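Local coordinates for protein CD180 antigen (Mus musculus, PDB 3T6Q) that may cooperate with MD-1 and TLR4 in the innate response of B cells to bacterial lipopolysaccharide, leading to NF-kappa-B activation, at residues Ser133-Ser138 with Leu155-Phe160; Leu306-Asn311 with Thr328-Lys333; Ile319-Phe324 with Gly344-Leu349; Asp506-Arg511 with Tyr527-Ser532. One frame throughout, in Å; residues are numbered along the deposited sequence.

Overall arrangement
All four contacts join consecutive leucine-rich repeats in an ectodomain of the Toll-like receptor family, a curved solenoid with a parallel strand in each repeat. Contacts 1, 2 and 4 follow in series along the chain and lie on these strands and the turns after them, joining repeats 5 and 6, 10 and 11, and 18 and 19. The centres of contact 1 and contact 4 are about 45 Å apart. Contact 3 lies on the loop side, away from the strands, next to contact 2, their centres about 13 Å apart and their segments alternating along the chain. Leu-306, Leu-308 and Leu-330 pack against Phe-324, Ile-319 and Leu-346, so strand and loop sides share one hydrophobic core.

Contact 1 of 4, residues Ser133-Ser138 with Leu155-Phe160; sequences SLYLGS and LKVLDF
Leu-134 and Leu-158 lie side by side on the core side of two parallel strands of neighbouring leucine-rich repeats, 5 and 6, and point the same way into the solenoid core. CD2 of Leu-158 comes 4.1 Å from CB of Leu-134. Two residues on, Leu-136 CD1 reaches CE1 of Phe-160 at 3.6 Å, the tightest apolar touch of this buried layer. Between the strands, Leu-134 N donates to Val-157 O, Asp-159 N to Leu-134 O, and Leu-136 N to Asp-159 O (2.8 Å). The face bearing Tyr-135, Val-157 and Asp-159 is partly exposed. There Tyr-135 CD1 lies 3.6 Å from Asp-159 CB, ring and carboxylate planes 29° apart, and its OH is 3.7 Å from Val-157 CG1, while its ring stacks with Phe-111; the residue also packs on a basic side chain of another protein's chain. Asp-159 OD1 accepts from Gln-161 N, and a water bound 3.0 Å from Gly-137 N makes a weak bond to that same OD1.

Contact 2 of 4, residues Leu306-Asn311 with Thr328-Lys333; sequences LVLSAN and THLSIK
Leu-306 and Leu-330 run side by side with the same heading on the core side of two parallel strands, Leu-306 CD2 lying 4.2 Å from Leu-330 CD1. Both have CG anti to the backbone N (chi1 180° and 175°), which lets the two branched ends follow one another into the interior of leucine-rich repeats 10 and 11. Past the strands, Leu-308 CB meets Ile-332 CG1 at 4.0 Å, extending the apolar row. The other face carries Val-307 and Ser-331, with Ser-331 packing on Asp-356 of the following strand. A water donates to Leu-306 O and lies 3.2 Å from Ser-331 OG. Backbone bonds pass from Leu-306 N to His-329 O, from Ser-331 N to Leu-306 O and from Leu-308 N to Ser-331 O.

In the turn the hydroxyl of Ser-309 joins the backbone pairing: OG accepts from Lys-333 N at 3.0 Å, an almost straight bond (172°). Ala-310 N then bonds Lys-333 O at 2.9 Å. The lysine chain runs past Ser-309, with CG 3.7 Å from OG, and one water joins that hydroxyl to NZ. Beyond the two segments, Lys-333 touches a glycan and pairs ionically with an acidic side chain of another protein's chain. The serine bond would hold the lysine backbone in place, consistent with this junction lying at the edge of the protein-protein interface.

Contact 3 of 4, residues Ile319-Phe324 with Gly344-Leu349; sequences ISASNF and GCLENL. With NAG (2-acetamido-2-deoxy-beta-D-glucopyranose), chain T.
Ala-321 N donates to a water at 3.0 Å, and the same water lies 2.8 Å from Cys-345 O, so it may link two loops that share no direct hydrogen bond. Ala-321 CB points into the facing loop, 3.6 Å from Cys-345 O. Leu-349 flanks this methyl, with CG 4.1 Å away, and its CD2 lies tight against Phe-324 O (3.0 Å). Deeper in, Ile-319 and Leu-346 cross at about a right angle, their CD1 and CD2 ends 3.9 Å apart. These loops form the side of the leucine-rich repeat solenoid away from its parallel strands, in repeats 10 and 11; a 3-10 segment, 321-323, faces two type I turns, Gly-344 to Glu-347 and Leu-346 to Leu-349. A disulfide from Cys-345 to Cys-317 ties the repeats covalently. Toward the surface, an N-linked N-acetylglucosamine, consistent with attachment at Asn-374, lies over loop 344-349, its O7 3.6 Å from Asn-348 CA. Glu-347 O accepts a hydrogen bond from Asn-374 ND2.

Contact 4 of 4, residues Asp506-Arg511 with Tyr527-Ser532; sequences DLSHNR and YLNLAS
Asp-506 and Asn-529 stand side by side on one face of two adjoining parallel segments, carboxylate and amide planes 23° apart, with OD1 of the aspartate 3.5 Å from ND2 of the asparagine. On the opposite, core side, Leu-507 reaches two leucines: its CB lies 4.0 Å from Leu-530 CD2, and its CD1 meets Leu-528 CD1. Backbone bonds from Leu-507 N to Asn-529 O (2.8 Å) and from His-509 N to Ala-531 O close the seam. At the turn Ser-532 CB packs over a face of the His-509 imidazole, 3.8 Å from the ring centroid, making a CH-pi contact.

Two Asx turns position this first shell. Asp-506 OD1 takes both Ser-508 N and Ser-508 OG, the hydroxyl at 2.6 Å on its syn lone pair; likewise Asn-529 OD1 accepts from Ala-531 N. Asn-510 ND2 donates to Leu-507 O and to Leu-483 O of the preceding repeat, and its OD1 accepts from Cys-486 N and Leu-488 N, an asparagine arrangement characteristic of leucine-rich repeats. Further out, His-509 stacks on Phe-485 of the preceding repeat, while Asn-529 and Ala-531 touch Asn-553 on strand 551-553, so repeats 18 and 19 sit between neighbouring coils of the solenoid.

Contact 1 of 4, residues Ser133-Ser138 with Leu155-Phe160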
loop_
_atom_site.group_PDB
_atom_site.type_symbol
_atom_site.label_atom_id
_atom_site.label_comp_id
_atom_site.label_asym_id
_atom_site.label_seq_id
_atom_site.Cartn_x
_atom_site.Cartn_y
_atom_site.Cartn_z
ATOM N N SER A 133 -1.951 -22.484 -4.466
ATOM C CA SER A 133 -2.694 -21.231 -4.189
ATOM C C SER A 133 -1.708 -20.118 -3.907
ATOM O O SER A 133 -0.807 -20.296 -3.092
ATOM C CB SER A 133 -3.565 -21.389 -2.945
ATOM O OG SER A 133 -4.545 -22.369 -3.150
ATOM N N LEU A 134 -1.910 -18.952 -4.523
ATOM C CA LEU A 134 -1.113 -17.797 -4.193
ATOM C C LEU A 134 -2.056 -16.602 -3.965
ATOM O O LEU A 134 -2.725 -16.171 -4.919
ATOM C CB LEU A 134 -0.195 -17.486 -5.378
ATOM C CG LEU A 134 1.199 -16.898 -5.134
ATOM C CD1 LEU A 134 1.707 -16.069 -6.302
ATOM C CD2 LEU A 134 1.481 -16.249 -3.784
ATOM N N TYR A 135 -2.073 -16.041 -2.753
ATOM C CA TYR A 135 -2.964 -14.911 -2.430
ATOM C C TYR A 135 -2.119 -13.636 -2.312
ATOM O O TYR A 135 -1.275 -13.533 -1.446
ATOM C CB TYR A 135 -3.678 -15.198 -1.105
ATOM C CG TYR A 135 -4.668 -16.340 -1.234
ATOM C CD1 TYR A 135 -6.049 -16.085 -1.382
ATOM C CD2 TYR A 135 -4.230 -17.654 -1.257
ATOM C CE1 TYR A 135 -6.972 -17.147 -1.507
ATOM C CE2 TYR A 135 -5.143 -18.715 -1.370
ATOM C CZ TYR A 135 -6.496 -18.451 -1.515
ATOM O OH TYR A 135 -7.391 -19.523 -1.625
ATOM N N LEU A 136 -2.369 -12.697 -3.200
ATOM C CA LEU A 136 -1.573 -11.484 -3.328
ATOM C C LEU A 136 -2.464 -10.241 -3.147
ATOM O O LEU A 136 -2.138 -9.179 -3.638
ATOM C CB LEU A 136 -0.976 -11.504 -4.715
ATOM C CG LEU A 136 -0.021 -12.721 -4.991
ATOM C CD1 LEU A 136 0.497 -12.608 -6.420
ATOM C CD2 LEU A 136 1.152 -12.734 -4.017
ATOM N N GLY A 137 -3.601 -10.407 -2.483
ATOM C CA GLY A 137 -4.607 -9.281 -2.360
ATOM C C GLY A 137 -4.110 -8.053 -1.594
ATOM O O GLY A 137 -3.192 -8.163 -0.763
ATOM N N SER A 138 -4.731 -6.896 -1.845
ATOM C CA SER A 138 -4.531 -5.679 -1.010
ATOM C C SER A 138 -3.079 -5.165 -1.025
ATOM O O SER A 138 -2.597 -4.597 -0.038
ATOM C CB SER A 138 -5.003 -5.891 0.432
ATOM O OG SER A 138 -6.342 -6.387 0.425
ATOM N N LEU A 155 -0.755 -24.889 -10.120
ATOM C CA LEU A 155 -1.482 -23.654 -9.658
ATOM C C LEU A 155 -2.982 -23.749 -9.955
ATOM O O LEU A 155 -3.367 -23.924 -11.117
ATOM C CB LEU A 155 -0.859 -22.418 -10.309
ATOM C CG LEU A 155 -1.203 -21.048 -9.728
ATOM C CD1 LEU A 155 -0.751 -20.913 -8.260
ATOM C CD2 LEU A 155 -0.606 -19.974 -10.619
ATOM N N LYS A 156 -3.810 -23.675 -8.909
ATOM C CA LYS A 156 -5.280 -23.688 -9.054
ATOM C C LYS A 156 -5.978 -22.376 -8.601
ATOM O O LYS A 156 -7.104 -22.096 -9.063
ATOM C CB LYS A 156 -5.898 -24.840 -8.290
ATOM C CG LYS A 156 -5.409 -26.232 -8.681
ATOM C CD LYS A 156 -5.551 -26.483 -10.190
ATOM C CE LYS A 156 -4.947 -27.850 -10.572
ATOM N NZ LYS A 156 -4.932 -28.008 -12.057
ATOM N N VAL A 157 -5.333 -21.604 -7.702
ATOM C CA VAL A 157 -5.888 -20.281 -7.213
ATOM C C VAL A 157 -4.855 -19.174 -7.327
ATOM O O VAL A 157 -3.749 -19.267 -6.768
ATOM C CB VAL A 157 -6.411 -20.384 -5.769
ATOM C CG1 VAL A 157 -6.887 -19.032 -5.240
ATOM C CG2 VAL A 157 -7.585 -21.374 -5.719
ATOM N N LEU A 158 -5.178 -18.134 -8.081
ATOM C CA LEU A 158 -4.334 -16.985 -8.144
ATOM C C LEU A 158 -5.243 -15.807 -7.771
ATOM O O LEU A 158 -6.142 -15.470 -8.527
ATOM C CB LEU A 158 -3.832 -16.772 -9.560
ATOM C CG LEU A 158 -2.390 -16.399 -9.886
ATOM C CD1 LEU A 158 -2.233 -15.716 -11.251
ATOM C CD2 LEU A 158 -1.577 -15.705 -8.780
ATOM N N ASP A 159 -4.985 -15.174 -6.635
ATOM C CA ASP A 159 -5.911 -14.194 -6.092
ATOM C C ASP A 159 -5.274 -12.810 -5.975
ATOM O O ASP A 159 -4.305 -12.624 -5.224
ATOM C CB ASP A 159 -6.394 -14.716 -4.740
ATOM C CG ASP A 159 -7.575 -13.914 -4.170
ATOM O OD1 ASP A 159 -7.503 -12.664 -4.091
ATOM O OD2 ASP A 159 -8.600 -14.544 -3.798
ATOM N N PHE A 160 -5.829 -11.846 -6.710
ATOM C CA PHE A 160 -5.337 -10.482 -6.720
ATOM C C PHE A 160 -6.393 -9.493 -6.198
ATOM O O PHE A 160 -6.372 -8.329 -6.574
ATOM C CB PHE A 160 -4.944 -10.057 -8.131
ATOM C CG PHE A 160 -3.757 -10.789 -8.730
ATOM C CD1 PHE A 160 -2.438 -10.363 -8.485
ATOM C CD2 PHE A 160 -3.958 -11.846 -9.629
ATOM C CE1 PHE A 160 -1.350 -11.018 -9.094
ATOM C CE2 PHE A 160 -2.877 -12.503 -10.231
ATOM C CZ PHE A 160 -1.572 -12.081 -9.980
HETATM O O HOH W 1 -5.658 -12.482 -1.989
#

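Contact 2 of 4, residues Leu306-Asn311 with Thr328-Lys333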
loop_
_atom_site.group_PDB
_atom_site.type_symbol
_atom_site.label_atom_id
_atom_site.label_comp_id
_atom_site.label_asym_id
_atom_site.label_seq_id
_atom_site.Cartn_x
_atom_site.Cartn_y
_atom_site.Cartn_z
ATOM N N LEU A 306 -31.760 -20.254 -11.470
ATOM C CA LEU A 306 -31.993 -18.828 -11.492
ATOM C C LEU A 306 -32.116 -18.294 -10.052
ATOM O O LEU A 306 -32.844 -18.859 -9.226
ATOM C CB LEU A 306 -33.281 -18.496 -12.287
ATOM C CG LEU A 306 -33.698 -17.022 -12.417
ATOM C CD1 LEU A 306 -32.638 -16.164 -13.144
ATOM C CD2 LEU A 306 -35.076 -16.902 -13.099
ATOM N N VAL A 307 -31.401 -17.209 -9.764
ATOM C CA VAL A 307 -31.499 -16.619 -8.458
ATOM C C VAL A 307 -32.069 -15.209 -8.625
ATOM O O VAL A 307 -31.452 -14.368 -9.302
ATOM C CB VAL A 307 -30.133 -16.527 -7.772
ATOM C CG1 VAL A 307 -30.282 -15.837 -6.382
ATOM C CG2 VAL A 307 -29.499 -17.924 -7.598
ATOM N N LEU A 308 -33.221 -14.949 -8.021
ATOM C CA LEU A 308 -33.875 -13.590 -8.101
ATOM C C LEU A 308 -34.092 -13.030 -6.694
ATOM O O LEU A 308 -34.982 -12.214 -6.447
ATOM C CB LEU A 308 -35.237 -13.722 -8.777
ATOM C CG LEU A 308 -35.243 -14.238 -10.245
ATOM C CD1 LEU A 308 -36.665 -14.430 -10.774
ATOM C CD2 LEU A 308 -34.461 -13.309 -11.129
ATOM N N SER A 309 -33.291 -13.526 -5.768
ATOM C CA SER A 309 -33.365 -13.087 -4.358
ATOM C C SER A 309 -33.102 -11.598 -4.200
ATOM O O SER A 309 -32.371 -10.987 -5.011
ATOM C CB SER A 309 -32.327 -13.879 -3.577
ATOM O OG SER A 309 -32.653 -15.263 -3.656
ATOM N N ALA A 310 -33.685 -11.036 -3.136
ATOM C CA ALA A 310 -33.386 -9.693 -2.659
ATOM C C ALA A 310 -33.810 -8.610 -3.655
ATOM O O ALA A 310 -33.243 -7.528 -3.680
ATOM C CB ALA A 310 -31.910 -9.557 -2.230
ATOM N N ASN A 311 -34.807 -8.930 -4.470
ATOM C CA ASN A 311 -35.390 -7.990 -5.417
ATOM C C ASN A 311 -36.693 -7.437 -4.840
ATOM O O ASN A 311 -36.912 -7.583 -3.625
ATOM C CB ASN A 311 -35.543 -8.711 -6.747
ATOM C CG ASN A 311 -34.210 -8.732 -7.475
ATOM O OD1 ASN A 311 -33.575 -7.698 -7.579
ATOM N ND2 ASN A 311 -33.712 -9.917 -7.808
ATOM N N THR A 328 -34.485 -26.038 -13.135
ATOM C CA THR A 328 -34.559 -27.085 -12.126
ATOM C C THR A 328 -34.446 -26.465 -10.708
ATOM O O THR A 328 -34.886 -27.080 -9.736
ATOM C CB THR A 328 -33.417 -28.142 -12.306
ATOM O OG1 THR A 328 -32.150 -27.468 -12.307
ATOM C CG2 THR A 328 -33.597 -28.865 -13.644
ATOM N N HIS A 329 -33.801 -25.298 -10.612
ATOM C CA HIS A 329 -33.598 -24.607 -9.330
ATOM C C HIS A 329 -33.996 -23.149 -9.446
ATOM O O HIS A 329 -33.542 -22.430 -10.349
ATOM C CB HIS A 329 -32.104 -24.646 -8.913
ATOM C CG HIS A 329 -31.537 -26.067 -8.797
ATOM N ND1 HIS A 329 -30.953 -26.526 -7.665
ATOM C CD2 HIS A 329 -31.482 -27.124 -9.722
ATOM C CE1 HIS A 329 -30.562 -27.809 -7.851
ATOM N NE2 HIS A 329 -30.899 -28.173 -9.105
ATOM N N LEU A 330 -34.798 -22.688 -8.487
ATOM C CA LEU A 330 -35.269 -21.291 -8.450
ATOM C C LEU A 330 -35.201 -20.785 -7.008
ATOM O O LEU A 330 -35.802 -21.384 -6.129
ATOM C CB LEU A 330 -36.734 -21.204 -8.941
ATOM C CG LEU A 330 -37.373 -19.783 -8.825
ATOM C CD1 LEU A 330 -36.629 -18.766 -9.706
ATOM C CD2 LEU A 330 -38.829 -19.854 -9.245
ATOM N N SER A 331 -34.449 -19.695 -6.790
ATOM C CA SER A 331 -34.323 -19.047 -5.492
ATOM C C SER A 331 -34.832 -17.647 -5.563
ATOM O O SER A 331 -34.388 -16.866 -6.418
ATOM C CB SER A 331 -32.848 -18.971 -5.090
ATOM O OG SER A 331 -32.396 -20.285 -4.927
ATOM N N ILE A 332 -35.808 -17.330 -4.725
ATOM C CA ILE A 332 -36.308 -15.964 -4.679
ATOM C C ILE A 332 -36.522 -15.711 -3.205
ATOM O O ILE A 332 -37.632 -15.708 -2.723
ATOM C CB ILE A 332 -37.647 -15.773 -5.431
ATOM C CG1 ILE A 332 -37.583 -16.359 -6.828
ATOM C CG2 ILE A 332 -37.967 -14.273 -5.538
ATOM C CD1 ILE A 332 -38.934 -16.406 -7.519
ATOM N N LYS A 333 -35.446 -15.536 -2.487
ATOM C CA LYS A 333 -35.587 -15.346 -1.032
ATOM C C LYS A 333 -35.203 -13.926 -0.643
ATOM O O LYS A 333 -34.517 -13.237 -1.415
ATOM C CB LYS A 333 -34.715 -16.356 -0.288
ATOM C CG LYS A 333 -33.293 -15.866 -0.081
ATOM C CD LYS A 333 -32.644 -16.575 1.120
ATOM C CE LYS A 333 -31.210 -16.118 1.309
ATOM N NZ LYS A 333 -30.411 -16.564 0.123
HETATM O O HOH W 2 -31.591 -21.290 -7.829
HETATM O O HOH W 3 -30.521 -16.444 -2.798
#

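Contact 3 of 4, residues Ile319-Phe324 with Gly344-Leu349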
loop_
_atom_site.group_PDB
_atom_site.type_symbol
_atom_site.label_atom_id
_atom_site.label_comp_id
_atom_site.label_asym_id
_atom_site.label_seq_id
_atom_site.Cartn_x
_atom_site.Cartn_y
_atom_site.Cartn_z
ATOM N N ILE A 319 -42.450 -12.700 -12.193
ATOM C CA ILE A 319 -41.192 -13.240 -12.695
ATOM C C ILE A 319 -41.378 -13.795 -14.112
ATOM O O ILE A 319 -40.379 -14.060 -14.790
ATOM C CB ILE A 319 -40.496 -14.261 -11.744
ATOM C CG1 ILE A 319 -41.195 -15.648 -11.765
ATOM C CG2 ILE A 319 -40.431 -13.689 -10.318
ATOM C CD1 ILE A 319 -40.307 -16.816 -11.310
ATOM N N SER A 320 -42.637 -13.958 -14.544
ATOM C CA SER A 320 -42.967 -14.510 -15.869
ATOM C C SER A 320 -42.255 -15.834 -16.137
ATOM O O SER A 320 -41.373 -15.915 -17.014
ATOM C CB SER A 320 -42.602 -13.487 -16.974
ATOM O OG SER A 320 -43.409 -12.318 -16.842
ATOM N N ALA A 321 -42.643 -16.865 -15.392
ATOM C CA ALA A 321 -41.951 -18.138 -15.397
ATOM C C ALA A 321 -42.000 -18.852 -16.755
ATOM O O ALA A 321 -41.254 -19.823 -16.968
ATOM C CB ALA A 321 -42.566 -19.039 -14.307
ATOM N N SER A 322 -42.908 -18.412 -17.643
ATOM C CA SER A 322 -42.946 -18.877 -19.042
ATOM C C SER A 322 -41.583 -18.626 -19.727
ATOM O O SER A 322 -41.254 -19.295 -20.674
ATOM C CB SER A 322 -44.073 -18.164 -19.822
ATOM O OG SER A 322 -43.844 -16.738 -19.796
ATOM N N ASN A 323 -40.795 -17.673 -19.235
ATOM C CA ASN A 323 -39.439 -17.426 -19.736
ATOM C C ASN A 323 -38.441 -18.565 -19.486
ATOM O O ASN A 323 -37.413 -18.628 -20.138
ATOM C CB ASN A 323 -38.856 -16.192 -19.081
ATOM C CG ASN A 323 -39.559 -14.931 -19.505
ATOM O OD1 ASN A 323 -39.988 -14.794 -20.660
ATOM N ND2 ASN A 323 -39.680 -13.981 -18.569
ATOM N N PHE A 324 -38.703 -19.424 -18.498
ATOM C CA PHE A 324 -37.648 -20.351 -18.036
ATOM C C PHE A 324 -38.124 -21.804 -17.998
ATOM O O PHE A 324 -38.070 -22.428 -16.920
ATOM C CB PHE A 324 -37.166 -19.952 -16.627
ATOM C CG PHE A 324 -37.058 -18.465 -16.420
ATOM C CD1 PHE A 324 -36.053 -17.747 -17.039
ATOM C CD2 PHE A 324 -37.956 -17.807 -15.585
ATOM C CE1 PHE A 324 -35.925 -16.383 -16.848
ATOM C CE2 PHE A 324 -37.829 -16.446 -15.376
ATOM C CZ PHE A 324 -36.828 -15.736 -16.020
ATOM N N GLY A 344 -50.868 -20.754 -9.394
ATOM C CA GLY A 344 -50.324 -21.292 -10.625
ATOM C C GLY A 344 -49.246 -20.465 -11.320
ATOM O O GLY A 344 -49.037 -20.635 -12.509
ATOM N N CYS A 345 -48.563 -19.580 -10.581
ATOM C CA CYS A 345 -47.562 -18.666 -11.164
ATOM C C CYS A 345 -46.320 -19.387 -11.604
ATOM O O CYS A 345 -45.546 -18.839 -12.381
ATOM C CB CYS A 345 -47.181 -17.577 -10.182
ATOM S SG CYS A 345 -48.570 -16.476 -9.843
ATOM N N LEU A 346 -46.114 -20.614 -11.105
ATOM C CA LEU A 346 -44.935 -21.390 -11.492
ATOM C C LEU A 346 -45.341 -22.653 -12.270
ATOM O O LEU A 346 -44.531 -23.550 -12.509
ATOM C CB LEU A 346 -44.081 -21.751 -10.263
ATOM C CG LEU A 346 -43.520 -20.648 -9.382
ATOM C CD1 LEU A 346 -42.644 -21.195 -8.260
ATOM C CD2 LEU A 346 -42.701 -19.635 -10.187
ATOM N N GLU A 347 -46.590 -22.718 -12.714
ATOM C CA GLU A 347 -47.094 -23.987 -13.240
ATOM C C GLU A 347 -46.345 -24.526 -14.516
ATOM O O GLU A 347 -46.419 -25.723 -14.808
ATOM C CB GLU A 347 -48.595 -23.890 -13.485
ATOM C CG GLU A 347 -48.952 -22.914 -14.603
ATOM C CD GLU A 347 -50.466 -22.777 -14.809
ATOM O OE1 GLU A 347 -50.843 -21.964 -15.671
ATOM O OE2 GLU A 347 -51.259 -23.450 -14.102
ATOM N N ASN A 348 -45.658 -23.678 -15.283
ATOM C CA ASN A 348 -44.931 -24.222 -16.449
ATOM C C ASN A 348 -43.527 -24.726 -16.123
ATOM O O ASN A 348 -42.835 -25.256 -16.997
ATOM C CB ASN A 348 -44.913 -23.265 -17.638
ATOM C CG ASN A 348 -44.918 -21.827 -17.208
ATOM O OD1 ASN A 348 -45.675 -20.991 -17.750
ATOM N ND2 ASN A 348 -44.108 -21.526 -16.192
ATOM N N LEU A 349 -43.109 -24.595 -14.862
ATOM C CA LEU A 349 -41.807 -25.122 -14.482
ATOM C C LEU A 349 -41.882 -26.592 -14.141
ATOM O O LEU A 349 -41.661 -27.020 -12.992
ATOM C CB LEU A 349 -41.213 -24.306 -13.342
ATOM C CG LEU A 349 -41.142 -22.816 -13.629
ATOM C CD1 LEU A 349 -40.536 -22.092 -12.441
ATOM C CD2 LEU A 349 -40.313 -22.533 -14.869
HETATM C C1 NAG T . -47.874 -28.995 -16.164
HETATM C C2 NAG T . -47.886 -28.122 -17.426
HETATM C C3 NAG T . -47.949 -28.971 -18.699
HETATM C C4 NAG T . -46.915 -30.107 -18.668
HETATM C C5 NAG T . -46.973 -30.913 -17.360
HETATM C C6 NAG T . -45.772 -31.860 -17.259
HETATM C C7 NAG T . -48.966 -25.930 -17.719
HETATM C C8 NAG T . -50.247 -25.170 -17.671
HETATM N N2 NAG T . -49.049 -27.234 -17.409
HETATM O O3 NAG T . -47.680 -28.097 -19.785
HETATM O O4 NAG T . -47.015 -30.957 -19.814
HETATM O O5 NAG T . -46.907 -30.042 -16.219
HETATM O O6 NAG T . -45.881 -32.508 -16.000
HETATM O O7 NAG T . -47.920 -25.355 -18.030
HETATM O O HOH W 4 -44.644 -16.353 -13.212
#

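Contact 4 of 4, residues Asp506-Arg511 with Tyr527-Ser532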
loop_
_atom_site.group_PDB
_atom_site.type_symbol
_atom_site.label_atom_id
_atom_site.label_comp_id
_atom_site.label_asym_id
_atom_site.label_seq_id
_atom_site.Cartn_x
_atom_site.Cartn_y
_atom_site.Cartn_z
ATOM N N ASP A 506 -32.450 -34.895 20.659
ATOM C CA ASP A 506 -32.021 -33.682 21.335
ATOM C C ASP A 506 -33.203 -33.168 22.196
ATOM O O ASP A 506 -34.254 -32.744 21.664
ATOM C CB ASP A 506 -31.600 -32.679 20.257
ATOM C CG ASP A 506 -31.042 -31.406 20.822
ATOM O OD1 ASP A 506 -31.142 -31.120 22.036
ATOM O OD2 ASP A 506 -30.478 -30.676 20.021
ATOM N N LEU A 507 -33.040 -33.265 23.528
ATOM C CA LEU A 507 -34.034 -32.787 24.447
ATOM C C LEU A 507 -33.461 -31.639 25.263
ATOM O O LEU A 507 -33.951 -31.390 26.347
ATOM C CB LEU A 507 -34.492 -33.899 25.428
ATOM C CG LEU A 507 -35.057 -35.165 24.762
ATOM C CD1 LEU A 507 -35.262 -36.315 25.764
ATOM C CD2 LEU A 507 -36.363 -34.896 24.063
ATOM N N SER A 508 -32.453 -30.942 24.732
ATOM C CA SER A 508 -31.754 -29.951 25.526
ATOM C C SER A 508 -32.614 -28.681 25.733
ATOM O O SER A 508 -33.588 -28.473 25.014
ATOM C CB SER A 508 -30.433 -29.584 24.860
ATOM O OG SER A 508 -30.607 -29.055 23.546
ATOM N N HIS A 509 -32.258 -27.866 26.735
ATOM C CA HIS A 509 -32.971 -26.602 27.016
ATOM C C HIS A 509 -34.424 -26.780 27.237
ATOM O O HIS A 509 -35.246 -26.134 26.575
ATOM C CB HIS A 509 -32.696 -25.555 25.939
ATOM C CG HIS A 509 -31.229 -25.281 25.764
ATOM N ND1 HIS A 509 -30.575 -24.319 26.478
ATOM C CD2 HIS A 509 -30.265 -25.910 24.972
ATOM C CE1 HIS A 509 -29.271 -24.328 26.141
ATOM N NE2 HIS A 509 -29.078 -25.316 25.230
ATOM N N ASN A 510 -34.748 -27.695 28.155
ATOM C CA ASN A 510 -36.081 -27.853 28.676
ATOM C C ASN A 510 -36.056 -27.805 30.231
ATOM O O ASN A 510 -35.100 -27.284 30.818
ATOM C CB ASN A 510 -36.760 -29.121 28.138
ATOM C CG ASN A 510 -37.143 -28.986 26.661
ATOM O OD1 ASN A 510 -37.972 -28.148 26.282
ATOM N ND2 ASN A 510 -36.528 -29.804 25.820
ATOM N N ARG A 511 -37.053 -28.397 30.869
ATOM C CA ARG A 511 -37.012 -28.499 32.343
ATOM C C ARG A 511 -37.158 -29.926 32.797
ATOM O O ARG A 511 -37.732 -30.210 33.848
ATOM C CB ARG A 511 -38.132 -27.649 32.972
ATOM C CG ARG A 511 -37.991 -26.147 32.801
ATOM C CD ARG A 511 -39.149 -25.450 33.539
ATOM N NE ARG A 511 -40.440 -26.039 33.137
ATOM C CZ ARG A 511 -41.005 -25.767 31.967
ATOM N NH1 ARG A 511 -40.387 -24.895 31.195
ATOM N NH2 ARG A 511 -42.154 -26.334 31.565
ATOM N N TYR A 527 -27.536 -41.031 20.263
ATOM C CA TYR A 527 -26.992 -39.788 20.818
ATOM C C TYR A 527 -28.156 -39.095 21.547
ATOM O O TYR A 527 -29.238 -38.925 20.974
ATOM C CB TYR A 527 -26.436 -38.897 19.719
ATOM C CG TYR A 527 -26.077 -37.505 20.219
ATOM C CD1 TYR A 527 -24.848 -37.258 20.812
ATOM C CD2 TYR A 527 -26.988 -36.439 20.086
ATOM C CE1 TYR A 527 -24.507 -35.976 21.248
ATOM C CE2 TYR A 527 -26.673 -35.168 20.537
ATOM C CZ TYR A 527 -25.436 -34.941 21.102
ATOM O OH TYR A 527 -25.142 -33.688 21.559
ATOM N N LEU A 528 -27.932 -38.742 22.816
ATOM C CA LEU A 528 -29.007 -38.240 23.685
ATOM C C LEU A 528 -28.507 -36.955 24.318
ATOM O O LEU A 528 -27.609 -36.988 25.153
ATOM C CB LEU A 528 -29.348 -39.222 24.773
ATOM C CG LEU A 528 -30.340 -38.711 25.851
ATOM C CD1 LEU A 528 -31.671 -38.279 25.257
ATOM C CD2 LEU A 528 -30.570 -39.803 26.892
ATOM N N ASN A 529 -29.049 -35.829 23.879
ATOM C CA ASN A 529 -28.636 -34.547 24.440
ATOM C C ASN A 529 -29.638 -34.115 25.495
ATOM O O ASN A 529 -30.779 -33.807 25.167
ATOM C CB ASN A 529 -28.544 -33.483 23.321
ATOM C CG ASN A 529 -27.887 -32.202 23.789
ATOM O OD1 ASN A 529 -27.565 -32.048 24.958
ATOM N ND2 ASN A 529 -27.700 -31.260 22.861
ATOM N N LEU A 530 -29.208 -34.140 26.764
ATOM C CA LEU A 530 -30.018 -33.672 27.885
ATOM C C LEU A 530 -29.469 -32.356 28.469
ATOM O O LEU A 530 -29.769 -32.027 29.618
ATOM C CB LEU A 530 -30.125 -34.749 28.988
ATOM C CG LEU A 530 -31.086 -35.884 28.546
ATOM C CD1 LEU A 530 -30.981 -37.132 29.414
ATOM C CD2 LEU A 530 -32.514 -35.396 28.522
ATOM N N ALA A 531 -28.661 -31.609 27.708
ATOM C CA ALA A 531 -28.027 -30.408 28.250
ATOM C C ALA A 531 -29.085 -29.417 28.704
ATOM O O ALA A 531 -30.172 -29.348 28.101
ATOM C CB ALA A 531 -27.108 -29.737 27.203
ATOM N N SER A 532 -28.778 -28.642 29.761
ATOM C CA SER A 532 -29.664 -27.572 30.231
ATOM C C SER A 532 -31.072 -28.053 30.513
ATOM O O SER A 532 -32.026 -27.599 29.900
ATOM C CB SER A 532 -29.727 -26.379 29.269
ATOM O OG SER A 532 -28.430 -25.832 29.125
#